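Local atomic coordinates of hypothetical protein NMB0488 (Neisseria meningitidis, PDB entry 2GKP), a protein that has no established function but, as a member of the CdiI family, probably protects its cell by neutralising a toxin of contact-dependent growth inhibition. Residues N7-Y12 with W117-C122; Y12-K17 with L59-N64; A35-Y40 with N64-V69; T49-L54 with S151-G156. All blocks are in the same frame, centred on the assembly; numbering follows the deposited sequence.

Contact 1: N7-Y12 with W117-C122; sequences NQEQDY and WLHNGC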
loop_
_atom_site.group_PDB
_atom_site.type_symbol
_atom_site.label_atom_id
_atom_site.label_comp_id
_atom_site.label_asym_id
_atom_site.label_seq_id
_atom_site.Cartn_x
_atom_site.Cartn_y
_atom_site.Cartn_z
ATOM N N ASN A 7 16.951 -6.450 -3.419
ATOM C CA ASN A 7 17.713 -7.148 -4.452
ATOM C C ASN A 7 17.530 -6.548 -5.833
ATOM O O ASN A 7 16.440 -6.081 -6.192
ATOM C CB ASN A 7 17.300 -8.613 -4.509
ATOM C CG ASN A 7 17.571 -9.344 -3.224
ATOM O OD1 ASN A 7 18.626 -9.178 -2.618
ATOM N ND2 ASN A 7 16.621 -10.170 -2.799
ATOM N N GLN A 8 18.596 -6.577 -6.624
ATOM C CA GLN A 8 18.520 -6.120 -7.995
ATOM C C GLN A 8 17.611 -7.031 -8.801
ATOM O O GLN A 8 17.576 -8.253 -8.596
ATOM C CB GLN A 8 19.931 -6.015 -8.593
ATOM C CG GLN A 8 20.161 -4.708 -9.367
ATOM C CD GLN A 8 19.951 -3.390 -8.561
ATOM O OE1 GLN A 8 20.149 -2.296 -9.108
ATOM N NE2 GLN A 8 19.552 -3.491 -7.290
ATOM N N GLU A 9 16.847 -6.420 -9.690
ATOM C CA GLU A 9 15.872 -7.098 -10.535
ATOM C C GLU A 9 14.606 -7.529 -9.812
ATOM O O GLU A 9 13.634 -7.888 -10.479
ATOM C CB GLU A 9 16.487 -8.277 -11.327
ATOM C CG GLU A 9 17.691 -7.901 -12.212
ATOM C CD GLU A 9 17.474 -6.670 -13.096
ATOM O OE1 GLU A 9 16.407 -6.536 -13.738
ATOM O OE2 GLU A 9 18.398 -5.832 -13.164
ATOM N N GLN A 10 14.595 -7.450 -8.478
ATOM C CA GLN A 10 13.403 -7.839 -7.708
ATOM C C GLN A 10 12.457 -6.647 -7.547
ATOM O O GLN A 10 12.884 -5.505 -7.352
ATOM C CB GLN A 10 13.783 -8.402 -6.334
ATOM C CG GLN A 10 12.682 -9.167 -5.607
ATOM C CD GLN A 10 13.197 -9.904 -4.378
ATOM O OE1 GLN A 10 14.361 -10.384 -4.348
ATOM N NE2 GLN A 10 12.353 -10.007 -3.366
ATOM N N ASP A 11 11.181 -6.951 -7.676
ATOM C CA ASP A 11 10.117 -5.973 -7.474
ATOM C C ASP A 11 9.607 -5.995 -6.049
ATOM O O ASP A 11 9.362 -7.061 -5.512
ATOM C CB ASP A 11 8.949 -6.291 -8.417
ATOM C CG ASP A 11 9.365 -6.217 -9.867
ATOM O OD1 ASP A 11 9.714 -5.103 -10.323
ATOM O OD2 ASP A 11 9.358 -7.290 -10.520
ATOM N N TYR A 12 9.416 -4.807 -5.472
ATOM C CA TYR A 12 8.800 -4.693 -4.162
ATOM C C TYR A 12 7.633 -3.743 -4.287
ATOM O O TYR A 12 7.757 -2.687 -4.910
ATOM C CB TYR A 12 9.813 -4.157 -3.130
ATOM C CG TYR A 12 11.078 -4.981 -3.033
ATOM C CD1 TYR A 12 11.202 -5.946 -2.051
ATOM C CD2 TYR A 12 12.105 -4.835 -3.960
ATOM C CE1 TYR A 12 12.364 -6.749 -1.957
ATOM C CE2 TYR A 12 13.259 -5.619 -3.878
ATOM C CZ TYR A 12 13.363 -6.561 -2.874
ATOM O OH TYR A 12 14.496 -7.346 -2.769
ATOM N N TRP A 117 5.860 1.165 -6.056
ATOM C CA TRP A 117 6.613 0.091 -6.706
ATOM C C TRP A 117 8.105 0.435 -6.694
ATOM O O TRP A 117 8.477 1.486 -7.177
ATOM C CB TRP A 117 6.114 -0.099 -8.135
ATOM C CG TRP A 117 6.982 -1.031 -8.959
ATOM C CD1 TRP A 117 7.543 -2.225 -8.577
ATOM C CD2 TRP A 117 7.371 -0.823 -10.319
ATOM N NE1 TRP A 117 8.236 -2.785 -9.632
ATOM C CE2 TRP A 117 8.158 -1.934 -10.703
ATOM C CE3 TRP A 117 7.128 0.200 -11.253
ATOM C CZ2 TRP A 117 8.689 -2.065 -11.987
ATOM C CZ3 TRP A 117 7.696 0.089 -12.524
ATOM C CH2 TRP A 117 8.449 -1.054 -12.886
ATOM N N LEU A 118 8.911 -0.427 -6.064
ATOM C CA LEU A 118 10.369 -0.278 -6.074
ATOM C C LEU A 118 11.006 -1.335 -6.966
ATOM O O LEU A 118 10.726 -2.507 -6.831
ATOM C CB LEU A 118 10.891 -0.484 -4.656
ATOM C CG LEU A 118 12.427 -0.488 -4.465
ATOM C CD1 LEU A 118 13.028 0.841 -4.875
ATOM C CD2 LEU A 118 12.730 -0.777 -3.002
ATOM N N HIS A 119 11.907 -0.894 -7.832
ATOM C CA HIS A 119 12.605 -1.808 -8.737
ATOM C C HIS A 119 13.919 -1.156 -9.122
ATOM O O HIS A 119 13.924 -0.021 -9.605
ATOM C CB HIS A 119 11.763 -2.061 -9.995
ATOM C CG HIS A 119 12.406 -3.003 -10.961
ATOM N ND1 HIS A 119 13.121 -2.579 -12.058
ATOM C CD2 HIS A 119 12.466 -4.353 -10.966
ATOM C CE1 HIS A 119 13.566 -3.635 -12.720
ATOM N NE2 HIS A 119 13.196 -4.724 -12.071
ATOM N N ASN A 120 15.030 -1.852 -8.850
ATOM C CA ASN A 120 16.371 -1.333 -9.130
ATOM C C ASN A 120 16.557 0.106 -8.671
ATOM O O ASN A 120 17.073 0.978 -9.394
ATOM C CB ASN A 120 16.700 -1.488 -10.619
ATOM C CG ASN A 120 16.815 -2.949 -11.041
ATOM O OD1 ASN A 120 16.942 -3.851 -10.208
ATOM N ND2 ASN A 120 16.743 -3.194 -12.351
ATOM N N GLY A 121 16.133 0.325 -7.432
ATOM C CA GLY A 121 16.372 1.580 -6.767
ATOM C C GLY A 121 15.374 2.666 -7.131
ATOM O O GLY A 121 15.398 3.699 -6.525
ATOM N N CYS A 122 14.494 2.426 -8.099
ATOM C CA CYS A 122 13.554 3.432 -8.535
ATOM C C CYS A 122 12.227 3.244 -7.820
ATOM O O CYS A 122 11.679 2.149 -7.855
ATOM C CB CYS A 122 13.315 3.320 -10.036
ATOM S SG CYS A 122 12.252 4.611 -10.650
HETATM O O HOH W 1 14.892 -4.031 -6.829
HETATM O O HOH W 2 12.822 -7.289 -13.805
#
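Trp-117 holds its indole CG anti to the backbone N (chi1 171°), and Asp-11 turns its carboxylate to the side of its own N (chi1 -61°); together these torsions bring NE1 of Trp-117 to within 2.8 Å of Asp-11 OD1. The acceptor lies in the indole plane, whereas the N-H reaches the carboxylate on its anti side and well out of its plane. The same OD1 approaches the His-119 ring, 2.9 Å from CD2. Next to this cluster, Tyr-12 and Leu-118 form an antiparallel hydrogen-bonded pair, with N to O distances of 3.0 Å from Tyr-12 N to Leu-118 O and 2.8 Å from Leu-118 N to Tyr-12 O. Farther out, the type II turn 7-10 faces the type I' turn 119-122. Asn-120 bridges them: its OD1 accepts Glu-9 N at 2.6 Å, almost straight and in the carbonyl plane, while ND2 reaches Glu-9 OE2 at 3.2 Å from above the carboxylate. A water accepts from Asn-120 N and donates to the carbonyls of Asn-7 and Gln-10. Asn-120, Glu-9 and this water thus tie the turns together, while the Asp-11 bond, with a stack on Trp-13, would limit rotation of the indole.

Contact 2: Y12-K17 with L59-N64; sequences YWAGYK and LQALAN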
loop_
_atom_site.group_PDB
_atom_site.type_symbol
_atom_site.label_atom_id
_atom_site.label_comp_id
_atom_site.label_asym_id
_atom_site.label_seq_id
_atom_site.Cartn_x
_atom_site.Cartn_y
_atom_site.Cartn_z
ATOM N N TYR A 12 9.416 -4.807 -5.472
ATOM C CA TYR A 12 8.800 -4.693 -4.162
ATOM C C TYR A 12 7.633 -3.743 -4.287
ATOM O O TYR A 12 7.757 -2.687 -4.910
ATOM C CB TYR A 12 9.813 -4.157 -3.130
ATOM C CG TYR A 12 11.078 -4.981 -3.033
ATOM C CD1 TYR A 12 11.202 -5.946 -2.051
ATOM C CD2 TYR A 12 12.105 -4.835 -3.960
ATOM C CE1 TYR A 12 12.364 -6.749 -1.957
ATOM C CE2 TYR A 12 13.259 -5.619 -3.878
ATOM C CZ TYR A 12 13.363 -6.561 -2.874
ATOM O OH TYR A 12 14.496 -7.346 -2.769
ATOM N N TRP A 13 6.521 -4.107 -3.645
ATOM C CA TRP A 13 5.330 -3.297 -3.714
ATOM C C TRP A 13 4.717 -3.031 -2.341
ATOM O O TRP A 13 4.817 -3.866 -1.418
ATOM C CB TRP A 13 4.280 -3.994 -4.583
ATOM C CG TRP A 13 4.523 -3.957 -6.052
ATOM C CD1 TRP A 13 5.342 -4.780 -6.778
ATOM C CD2 TRP A 13 3.854 -3.117 -7.005
ATOM N NE1 TRP A 13 5.229 -4.491 -8.123
ATOM C CE2 TRP A 13 4.349 -3.453 -8.285
ATOM C CE3 TRP A 13 2.915 -2.075 -6.894
ATOM C CZ2 TRP A 13 3.898 -2.820 -9.448
ATOM C CZ3 TRP A 13 2.477 -1.446 -8.057
ATOM C CH2 TRP A 13 2.958 -1.831 -9.321
ATOM N N ALA A 14 4.033 -1.878 -2.237
ATOM C CA ALA A 14 3.345 -1.505 -1.009
ATOM C C ALA A 14 2.242 -0.542 -1.327
ATOM O O ALA A 14 2.172 0.004 -2.415
ATOM C CB ALA A 14 4.317 -0.863 0.048
ATOM N N GLY A 15 1.351 -0.348 -0.355
ATOM C CA GLY A 15 0.262 0.596 -0.519
ATOM C C GLY A 15 0.188 1.586 0.640
ATOM O O GLY A 15 0.618 1.282 1.760
ATOM N N TYR A 16 -0.398 2.737 0.346
ATOM C CA TYR A 16 -0.508 3.842 1.301
ATOM C C TYR A 16 -1.899 4.402 1.103
ATOM O O TYR A 16 -2.174 5.085 0.101
ATOM C CB TYR A 16 0.595 4.895 1.031
ATOM C CG TYR A 16 0.468 6.221 1.759
ATOM C CD1 TYR A 16 0.390 6.285 3.144
ATOM C CD2 TYR A 16 0.497 7.420 1.055
ATOM C CE1 TYR A 16 0.309 7.528 3.809
ATOM C CE2 TYR A 16 0.398 8.665 1.708
ATOM C CZ TYR A 16 0.300 8.702 3.079
ATOM O OH TYR A 16 0.225 9.923 3.724
ATOM N N LYS A 17 -2.793 4.059 2.035
ATOM C CA LYS A 17 -4.185 4.536 2.002
ATOM C C LYS A 17 -4.432 5.568 3.083
ATOM O O LYS A 17 -3.722 5.584 4.092
ATOM C CB LYS A 17 -5.167 3.377 2.165
ATOM C CG LYS A 17 -5.305 2.586 0.875
ATOM C CD LYS A 17 -6.065 1.306 1.083
ATOM C CE LYS A 17 -6.509 0.683 -0.258
ATOM N NZ LYS A 17 -5.324 0.393 -1.129
ATOM N N LEU A 59 9.198 2.235 3.557
ATOM C CA LEU A 59 10.385 1.373 3.258
ATOM C C LEU A 59 10.322 0.012 3.970
ATOM O O LEU A 59 10.673 -1.041 3.377
ATOM C CB LEU A 59 11.703 2.090 3.576
ATOM C CG LEU A 59 12.021 3.249 2.643
ATOM C CD1 LEU A 59 13.114 4.131 3.271
ATOM C CD2 LEU A 59 12.471 2.757 1.257
ATOM N N GLN A 60 9.860 -0.008 5.234
ATOM C CA GLN A 60 9.725 -1.269 5.959
ATOM C C GLN A 60 8.678 -2.155 5.269
ATOM O O GLN A 60 8.808 -3.367 5.151
ATOM C CB GLN A 60 9.335 -0.995 7.422
ATOM C CG GLN A 60 10.482 -0.348 8.231
ATOM C CD GLN A 60 10.094 0.222 9.603
ATOM O OE1 GLN A 60 8.917 0.487 9.917
ATOM N NE2 GLN A 60 11.117 0.409 10.441
ATOM N N ALA A 61 7.580 -1.540 4.855
ATOM C CA ALA A 61 6.537 -2.310 4.168
ATOM C C ALA A 61 7.036 -2.907 2.857
ATOM O O ALA A 61 6.769 -4.080 2.556
ATOM C CB ALA A 61 5.287 -1.439 3.921
ATOM N N LEU A 62 7.787 -2.121 2.092
ATOM C CA LEU A 62 8.362 -2.620 0.853
ATOM C C LEU A 62 9.336 -3.758 1.116
ATOM O O LEU A 62 9.344 -4.722 0.357
ATOM C CB LEU A 62 9.075 -1.498 0.111
ATOM C CG LEU A 62 8.226 -0.410 -0.571
ATOM C CD1 LEU A 62 9.026 0.835 -0.865
ATOM C CD2 LEU A 62 7.638 -0.955 -1.844
ATOM N N ALA A 63 10.132 -3.658 2.175
ATOM C CA ALA A 63 11.145 -4.696 2.445
ATOM C C ALA A 63 10.507 -6.048 2.688
ATOM O O ALA A 63 11.141 -7.104 2.453
ATOM C CB ALA A 63 12.016 -4.297 3.596
ATOM N N ASN A 64 9.274 -6.036 3.179
ATOM C CA ASN A 64 8.559 -7.281 3.428
ATOM C C ASN A 64 7.778 -7.825 2.221
ATOM O O ASN A 64 7.188 -8.895 2.298
ATOM C CB ASN A 64 7.582 -7.131 4.602
ATOM C CG ASN A 64 8.275 -7.115 5.926
ATOM O OD1 ASN A 64 9.318 -7.736 6.081
ATOM N ND2 ASN A 64 7.700 -6.431 6.898
#
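Leu-62 of helix 51-63 pushes one methyl, CD2, into a shallow hollow on strand 11-18. The floor of that hollow is backbone, with Trp-13 C 3.6 Å from CD2. Its walls are two side chains that rise on the same side of the strand: Ala-14 CB lies 3.8 Å from CD2 and Tyr-12 CB 4.1 Å. Leu-62 gets there because its CG stands beside the backbone N (chi1 -72°), which swings the branch down to the strand although its CB leaves the helix obliquely. One residue earlier on the helix, small meets small: the methyls of Ala-14 and Ala-61 abut with their CB atoms 4.0 Å apart. The small alanines are consistent with the close approach of the short segment axes, 7.0 Å, at 136°. At the other end the carbonyl O of Leu-62 approaches the Tyr-12 ring obliquely, 3.3 Å from CD1. The fit is therefore made by packing alone and is buried. Leu-62 also reaches Ile-116 of the adjacent strand 112-119, and Ala-61 O accepts from Thr-27 OG1 of strand 23-30, so the helix end straddles three strands. On the other face of the sheet Trp-13 stacks with Tyr-34 and Trp-117.

Contact 3: A35-Y40 with N64-V69; sequences APDHLY and NSRTFV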
loop_
_atom_site.group_PDB
_atom_site.type_symbol
_atom_site.label_atom_id
_atom_site.label_comp_id
_atom_site.label_asym_id
_atom_site.label_seq_id
_atom_site.Cartn_x
_atom_site.Cartn_y
_atom_site.Cartn_z
ATOM N N ALA A 35 -0.593 -7.357 -4.882
ATOM C CA ALA A 35 -1.815 -7.001 -4.145
ATOM C C ALA A 35 -1.541 -6.979 -2.663
ATOM O O ALA A 35 -0.536 -7.534 -2.214
ATOM C CB ALA A 35 -2.975 -7.961 -4.483
ATOM N N PRO A 36 -2.411 -6.315 -1.889
ATOM C CA PRO A 36 -2.179 -6.284 -0.438
ATOM C C PRO A 36 -1.932 -7.675 0.128
ATOM O O PRO A 36 -2.664 -8.622 -0.214
ATOM C CB PRO A 36 -3.486 -5.698 0.090
ATOM C CG PRO A 36 -3.931 -4.769 -1.004
ATOM C CD PRO A 36 -3.579 -5.494 -2.295
ATOM N N ASP A 37 -0.924 -7.802 0.985
ATOM C CA ASP A 37 -0.548 -9.120 1.544
ATOM C C ASP A 37 -0.925 -9.111 3.029
ATOM O O ASP A 37 -0.185 -8.562 3.870
ATOM C CB ASP A 37 0.947 -9.348 1.368
ATOM C CG ASP A 37 1.382 -10.725 1.814
ATOM O OD1 ASP A 37 0.550 -11.431 2.395
ATOM O OD2 ASP A 37 2.561 -11.069 1.626
ATOM N N HIS A 38 -2.079 -9.684 3.345
ATOM C CA HIS A 38 -2.586 -9.615 4.717
ATOM C C HIS A 38 -1.816 -10.518 5.684
ATOM O O HIS A 38 -2.150 -10.585 6.866
ATOM C CB HIS A 38 -4.108 -9.834 4.742
ATOM C CG HIS A 38 -4.845 -8.839 3.908
ATOM N ND1 HIS A 38 -4.768 -7.481 4.125
ATOM C CD2 HIS A 38 -5.605 -9.001 2.796
ATOM C CE1 HIS A 38 -5.473 -6.846 3.203
ATOM N NE2 HIS A 38 -6.000 -7.746 2.390
ATOM N N LEU A 39 -0.755 -11.165 5.214
ATOM C CA LEU A 39 0.183 -11.778 6.148
ATOM C C LEU A 39 0.812 -10.701 7.054
ATOM O O LEU A 39 1.132 -10.927 8.227
ATOM C CB LEU A 39 1.271 -12.535 5.392
ATOM C CG LEU A 39 2.399 -13.140 6.214
ATOM C CD1 LEU A 39 1.851 -14.154 7.231
ATOM C CD2 LEU A 39 3.399 -13.820 5.330
ATOM N N TYR A 40 0.964 -9.520 6.484
ATOM C CA TYR A 40 1.558 -8.387 7.188
ATOM C C TYR A 40 0.403 -7.480 7.640
ATOM O O TYR A 40 -0.438 -7.106 6.821
ATOM C CB TYR A 40 2.565 -7.689 6.265
ATOM C CG TYR A 40 3.621 -8.618 5.775
ATOM C CD1 TYR A 40 4.707 -8.997 6.586
ATOM C CD2 TYR A 40 3.510 -9.193 4.516
ATOM C CE1 TYR A 40 5.642 -9.911 6.134
ATOM C CE2 TYR A 40 4.453 -10.096 4.060
ATOM C CZ TYR A 40 5.510 -10.437 4.856
ATOM O OH TYR A 40 6.425 -11.338 4.384
ATOM N N ASN A 64 9.274 -6.036 3.179
ATOM C CA ASN A 64 8.559 -7.281 3.428
ATOM C C ASN A 64 7.778 -7.825 2.221
ATOM O O ASN A 64 7.188 -8.895 2.298
ATOM C CB ASN A 64 7.582 -7.131 4.602
ATOM C CG ASN A 64 8.275 -7.115 5.926
ATOM O OD1 ASN A 64 9.318 -7.736 6.081
ATOM N ND2 ASN A 64 7.700 -6.431 6.898
ATOM N N SER A 65 7.778 -7.085 1.113
ATOM C CA SER A 65 7.045 -7.511 -0.081
ATOM C C SER A 65 7.556 -8.847 -0.621
ATOM O O SER A 65 8.753 -8.967 -0.945
ATOM C CB SER A 65 7.160 -6.414 -1.139
ATOM O OG SER A 65 6.543 -6.794 -2.373
ATOM N N ARG A 66 6.650 -9.818 -0.772
ATOM C CA ARG A 66 7.072 -11.159 -1.200
ATOM C C ARG A 66 6.840 -11.323 -2.706
ATOM O O ARG A 66 5.793 -10.901 -3.250
ATOM C CB ARG A 66 6.326 -12.259 -0.438
ATOM C CG ARG A 66 6.600 -12.278 1.036
ATOM C CD ARG A 66 5.857 -13.452 1.740
ATOM N NE ARG A 66 4.396 -13.343 1.778
ATOM C CZ ARG A 66 3.558 -14.364 1.965
ATOM N NH1 ARG A 66 4.007 -15.620 2.080
ATOM N NH2 ARG A 66 2.252 -14.171 2.023
ATOM N N THR A 67 7.811 -11.933 -3.389
ATOM C CA THR A 67 7.611 -12.351 -4.776
ATOM C C THR A 67 7.598 -13.869 -4.791
ATOM O O THR A 67 8.564 -14.514 -4.356
ATOM C CB THR A 67 8.741 -11.835 -5.690
ATOM O OG1 THR A 67 8.694 -10.407 -5.746
ATOM C CG2 THR A 67 8.602 -12.385 -7.116
ATOM N N PHE A 68 6.473 -14.413 -5.226
ATOM C CA PHE A 68 6.337 -15.889 -5.279
ATOM C C PHE A 68 6.925 -16.457 -6.552
ATOM O O PHE A 68 7.099 -15.741 -7.517
ATOM C CB PHE A 68 4.873 -16.315 -5.135
ATOM C CG PHE A 68 4.178 -15.647 -3.998
ATOM C CD1 PHE A 68 4.681 -15.787 -2.712
ATOM C CD2 PHE A 68 3.054 -14.865 -4.208
ATOM C CE1 PHE A 68 4.070 -15.156 -1.648
ATOM C CE2 PHE A 68 2.451 -14.216 -3.154
ATOM C CZ PHE A 68 2.959 -14.358 -1.877
ATOM N N VAL A 69 7.240 -17.758 -6.524
ATOM C CA VAL A 69 7.458 -18.547 -7.730
ATOM C C VAL A 69 6.060 -18.946 -8.201
ATOM O O VAL A 69 5.239 -19.419 -7.421
ATOM C CB VAL A 69 8.329 -19.780 -7.390
ATOM C CG1 VAL A 69 8.294 -20.809 -8.551
ATOM C CG2 VAL A 69 9.745 -19.313 -7.080
HETATM O O HOH W 3 9.052 -10.971 3.144
#
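Arg-66 grips the carboxylate of Asp-37 side-on in a salt bridge, with two nitrogens converging on one oxygen. NE lies 2.9 Å from Asp-37 OD2, directed at its syn lone pair, and NH2 lies 3.1 Å from the same OD2; a weak bond from NH2 to OD1 is added. Carboxylate and guanidinium are nearly coplanar, 20° apart. A bend at chi3 of Arg-66 (-68°) turns the group into this position. Asp-37 is itself held: Ser-29 OG bonds to OD2, and OD1 accepts from Leu-39 N at 3.1 Å, closing an Asx turn. With so many donors around it, the carboxylate would be expected to stay ionised. The guanidinium is sandwiched between hydrocarbon groups. Leu-39 CD2 sits over the centre of one face, 3.4 Å from Arg-66 CZ, and the opposite face meets the edge of the Phe-68 ring. Farther out, Asn-64 CB lies over the Tyr-40 ring in a CH-pi contact, 3.9 Å from the centroid, with its amide almost parallel to the ring, while Leu-39 CG backs the other face. A water links Tyr-40 OH to Asn-64 O. Both segments join strand 23-30 by backbone bonds, Asp-37 to Thr-27 and Arg-66 to Gly-30, and Phe-68 continues the packing onto helix 73-79.

Contact 4: T49-L54 with S151-G156; sequences TDNETL and SPEEIG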
loop_
_atom_site.group_PDB
_atom_site.type_symbol
_atom_site.label_atom_id
_atom_site.label_comp_id
_atom_site.label_asym_id
_atom_site.label_seq_id
_atom_site.Cartn_x
_atom_site.Cartn_y
_atom_site.Cartn_z
ATOM N N THR A 49 1.665 12.559 10.561
ATOM C CA THR A 49 2.916 11.869 10.836
ATOM C C THR A 49 4.041 12.582 10.124
ATOM O O THR A 49 3.866 13.020 8.996
ATOM C CB THR A 49 2.839 10.450 10.303
ATOM O OG1 THR A 49 1.838 9.766 11.016
ATOM C CG2 THR A 49 4.139 9.710 10.561
ATOM N N ASP A 50 5.195 12.672 10.781
ATOM C CA ASP A 50 6.292 13.345 10.146
ATOM C C ASP A 50 6.803 12.574 8.937
ATOM O O ASP A 50 6.612 11.352 8.835
ATOM C CB ASP A 50 7.406 13.607 11.151
ATOM C CG ASP A 50 8.136 12.383 11.507
ATOM O OD1 ASP A 50 7.725 11.659 12.439
ATOM O OD2 ASP A 50 9.178 12.168 10.852
ATOM N N ASN A 51 7.397 13.297 8.005
ATOM C CA ASN A 51 7.875 12.666 6.767
ATOM C C ASN A 51 8.870 11.523 7.028
ATOM O O ASN A 51 8.806 10.494 6.365
ATOM C CB ASN A 51 8.467 13.709 5.854
ATOM C CG ASN A 51 7.396 14.595 5.238
ATOM O OD1 ASN A 51 6.222 14.273 5.331
ATOM N ND2 ASN A 51 7.790 15.682 4.606
ATOM N N GLU A 52 9.775 11.686 7.992
ATOM C CA GLU A 52 10.736 10.619 8.250
ATOM C C GLU A 52 10.051 9.311 8.712
ATOM O O GLU A 52 10.437 8.211 8.241
ATOM C CB GLU A 52 11.840 11.128 9.198
ATOM C CG GLU A 52 13.129 10.307 9.205
ATOM C CD GLU A 52 13.013 9.099 10.109
ATOM O OE1 GLU A 52 12.124 9.133 10.977
ATOM O OE2 GLU A 52 13.794 8.126 9.975
ATOM N N THR A 53 9.002 9.401 9.537
ATOM C CA THR A 53 8.299 8.215 10.009
ATOM C C THR A 53 7.511 7.608 8.837
ATOM O O THR A 53 7.461 6.384 8.683
ATOM C CB THR A 53 7.335 8.547 11.207
ATOM O OG1 THR A 53 8.108 9.101 12.281
ATOM C CG2 THR A 53 6.632 7.298 11.721
ATOM N N LEU A 54 6.891 8.449 8.027
ATOM C CA LEU A 54 6.107 7.952 6.906
ATOM C C LEU A 54 7.038 7.263 5.881
ATOM O O LEU A 54 6.761 6.127 5.437
ATOM C CB LEU A 54 5.347 9.103 6.245
ATOM C CG LEU A 54 4.489 8.773 5.003
ATOM C CD1 LEU A 54 3.524 7.593 5.328
ATOM C CD2 LEU A 54 3.780 9.987 4.420
ATOM N N SER A 151 16.406 10.159 1.129
ATOM C CA SER A 151 16.279 9.818 2.541
ATOM C C SER A 151 14.841 9.437 2.838
ATOM O O SER A 151 13.948 9.796 2.050
ATOM C CB SER A 151 16.601 11.020 3.392
ATOM O OG SER A 151 15.682 12.073 3.112
ATOM N N PRO A 152 14.613 8.694 3.941
ATOM C CA PRO A 152 13.254 8.433 4.378
ATOM C C PRO A 152 12.396 9.684 4.439
ATOM O O PRO A 152 11.213 9.612 4.096
ATOM C CB PRO A 152 13.437 7.797 5.761
ATOM C CG PRO A 152 14.760 7.065 5.641
ATOM C CD PRO A 152 15.607 7.971 4.772
ATOM N N GLU A 153 12.966 10.815 4.862
ATOM C CA GLU A 153 12.174 12.052 4.925
ATOM C C GLU A 153 11.736 12.568 3.545
ATOM O O GLU A 153 10.572 12.964 3.386
ATOM C CB GLU A 153 12.898 13.117 5.746
ATOM C CG GLU A 153 11.990 14.148 6.346
ATOM C CD GLU A 153 11.934 15.472 5.572
ATOM O OE1 GLU A 153 12.244 15.511 4.369
ATOM O OE2 GLU A 153 11.542 16.496 6.187
ATOM N N GLU A 154 12.604 12.513 2.551
ATOM C CA GLU A 154 12.277 12.856 1.189
ATOM C C GLU A 154 11.246 11.894 0.604
ATOM O O GLU A 154 10.340 12.308 -0.134
ATOM C CB GLU A 154 13.540 12.839 0.351
ATOM C CG GLU A 154 14.408 14.039 0.703
ATOM C CD GLU A 154 15.769 13.935 0.121
ATOM O OE1 GLU A 154 16.146 12.892 -0.432
ATOM O OE2 GLU A 154 16.508 14.927 0.250
ATOM N N ILE A 155 11.373 10.613 0.926
ATOM C CA ILE A 155 10.363 9.657 0.506
ATOM C C ILE A 155 9.003 10.007 1.123
ATOM O O ILE A 155 7.982 10.004 0.414
ATOM C CB ILE A 155 10.854 8.227 0.764
ATOM C CG1 ILE A 155 12.081 7.966 -0.128
ATOM C CG2 ILE A 155 9.754 7.220 0.440
ATOM C CD1 ILE A 155 12.844 6.726 0.239
ATOM N N GLY A 156 8.975 10.352 2.409
ATOM C CA GLY A 156 7.727 10.767 3.066
ATOM C C GLY A 156 7.099 11.970 2.395
ATOM O O GLY A 156 5.863 11.995 2.188
#
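Asn-51 meets Gly-156 in a helix-helix contact in which the first turns of helices 51-63 and 152-164 pack together, each opened by an N-cap residue. The tight part is almost backbone on backbone. The CA atoms of Asn-51 and Gly-156 are 4.2 Å apart, and those of Glu-52 and Glu-153 only 3.9 Å. Gly-156, having no side chain, lets the other helix lie directly on its main chain, and its CA-H points at the carbonyl of Asn-51, with Gly-156 CA 3.5 Å from Asn-51 O. Asn-51 CB presses on the neighbouring turn, 3.3 Å from Glu-153 O. On the buried side Leu-54, with CG anti to its backbone N (chi1 178°), places CD2 3.7 Å from Gly-156 O; it carries on to Leu-159 and Lys-160. Toward solvent the packing thins out at the side-chain ends. Although the backbones of Glu-52 and Glu-153 are close, only the inner carbons of their side chains meet, with CB atoms 4.1 Å apart; both side chains occupy two conformations, in keeping with mobile carboxylates at the exposed ends. Pro-152 fills the outer margin with its CB against the Glu-52 carbonyl and also touches Thr-56 and Leu-59. The helix starts are secured separately. Ser-151 and Glu-154 form a capping box, each side chain accepting from the other's backbone N. At the other cap, Asp-50 OD2 accepts from Thr-53 N at 3.1 Å, and Thr-53 OG1 donates to Asp-50 OD1 at 2.6 Å.

Contacts 1, 2 and 3 gather around one antiparallel sheet, whereas contact 4 joins two helices to one side. Contacts 1 and 2 follow each other on strand 11-18 and share Tyr-12, their centres about 12 Å apart. Contact 3 adjoins contact 2 at Asn-64, about 9 Å between centres, and Ser-65 OG bonds to Trp-13 N. Along the chain, contacts 2 and 3 fall between the segments of contact 1 and alternate with each other; contact 4 alternates with all three, its second segment coming last. Because helix 51-63 packs on the sheet in contact 2 and on helix 152-164 in contact 4, about 14 Å away between centres, it connects the two.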